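Local coordinates for SWD1-like protein (Myceliophthora thermophila, PDB 6E29), which probably serves, through its WD-repeat beta-propeller domain, as a scaffold subunit of the COMPASS histone H3K4 methyltransferase complex, at residues S84-Q87 with G88-I92. Sequence-based numbering, arbitrary orientation.
Sequences SACQ and GWKVI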
# COMPACT_ATOMS: atom_id res chain seq x y z
N SER B 84 8.82 -5.13 6.87
CA SER B 84 7.60 -5.02 7.66
C SER B 84 7.57 -3.71 8.44
O SER B 84 8.60 -3.22 8.90
CB SER B 84 7.45 -6.22 8.63
OG SER B 84 8.63 -6.37 9.46
N ALA B 85 6.38 -3.17 8.64
CA ALA B 85 6.24 -1.92 9.36
C ALA B 85 5.12 -2.07 10.38
O ALA B 85 4.22 -2.87 10.18
CB ALA B 85 5.91 -0.78 8.40
N CYS B 86 5.15 -1.28 11.46
CA CYS B 86 4.13 -1.44 12.50
C CYS B 86 3.65 -0.09 13.00
O CYS B 86 4.23 0.95 12.72
CB CYS B 86 4.65 -2.27 13.68
SG CYS B 86 5.91 -1.49 14.70
N GLN B 87 2.57 -0.13 13.79
CA GLN B 87 2.10 1.06 14.48
C GLN B 87 3.02 1.50 15.59
O GLN B 87 2.86 2.61 16.10
CB GLN B 87 0.71 0.83 15.06
CG GLN B 87 -0.37 0.75 14.02
CD GLN B 87 -1.72 0.33 14.58
OE1 GLN B 87 -1.83 -0.10 15.74
NE2 GLN B 87 -2.76 0.46 13.76
N GLY B 88 3.95 0.63 16.00
CA GLY B 88 4.89 0.96 17.05
C GLY B 88 6.13 1.67 16.54
O GLY B 88 7.17 1.61 17.20
N TRP B 89 6.02 2.32 15.36
CA TRP B 89 7.02 3.26 14.81
C TRP B 89 8.22 2.59 14.15
O TRP B 89 9.22 3.25 13.89
CB TRP B 89 7.56 4.24 15.88
CG TRP B 89 6.54 4.91 16.74
CD1 TRP B 89 5.17 4.76 16.70
CD2 TRP B 89 6.79 5.88 17.78
NE1 TRP B 89 4.57 5.55 17.65
CE2 TRP B 89 5.54 6.25 18.32
CE3 TRP B 89 7.96 6.46 18.31
CZ2 TRP B 89 5.41 7.18 19.36
CZ3 TRP B 89 7.83 7.39 19.32
CH2 TRP B 89 6.57 7.75 19.84
N LYS B 90 8.18 1.31 13.85
CA LYS B 90 9.37 0.61 13.41
C LYS B 90 9.19 0.02 12.01
O LYS B 90 8.09 -0.36 11.60
CB LYS B 90 9.73 -0.51 14.40
CG LYS B 90 9.86 -0.04 15.83
CD LYS B 90 10.00 -1.22 16.83
CE LYS B 90 11.30 -2.00 16.68
NZ LYS B 90 11.34 -3.17 17.62
N VAL B 91 10.31 -0.04 11.29
CA VAL B 91 10.42 -0.74 10.01
C VAL B 91 11.61 -1.69 10.11
O VAL B 91 12.70 -1.28 10.55
CB VAL B 91 10.60 0.24 8.84
CG1 VAL B 91 10.84 -0.50 7.55
CG2 VAL B 91 9.37 1.13 8.67
N ILE B 92 11.42 -2.94 9.68
CA ILE B 92 12.46 -3.98 9.77
C ILE B 92 12.60 -4.66 8.42
O ILE B 92 11.59 -4.98 7.78
CB ILE B 92 12.14 -5.02 10.87
CG1 ILE B 92 12.16 -4.38 12.26
CG2 ILE B 92 13.06 -6.25 10.78
CD1 ILE B 92 11.71 -5.36 13.38
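Ser84 and Ile92 form an antiparallel hydrogen-bonded pair, with Ser84 N to Ile92 O and Ile92 N to Ser84 O both 2.9 Å, and from there the strands run to a type I turn with a G1 bulge that reverses the chain. Cys86 takes part in both bonds that close it: its N reaches Lys90 O at 3.1 Å, bent to 141° at the hydrogen, and its O receives a weak bond from Trp89 N. Gln87 and Gly88 take the two corners; Trp89 follows in the left-handed conformation, phi 80°, which the bulge position requires and which is uncommon for a large side chain. That side chain leaves the backbone pointing away from the 84-87 segment, yet the CD1 edge of its ring comes 3.2 Å from Gln87 O, near the ring plane. A chi1 of 69° sets Cys86 SG against the Gly88 backbone, 3.2 Å from Gly88 N and 3.5 Å from Gly88 CA, where a residue without a side chain suits the close fit. Ala85 CB meets Val91 CG2 at 4.0 Å; the small methyl and the beta-branched side chain share the face covered by Val111 of the next blade. On the other face Ser84 OG stands 4.0 Å from Ile92 CB. The long Lys90 side chain, bent at chi3, carries NZ to Gly65 O, with a weak, long ion pair to Glu104. In this hairpin between the middle strands of a four-stranded propeller blade, apolar contact seats one face against the next blade, while buried Ser84 OG, in the polar network characteristic of WD repeats, links the loop before strand 70-75, through His66, to strand 90-95, through Trp94.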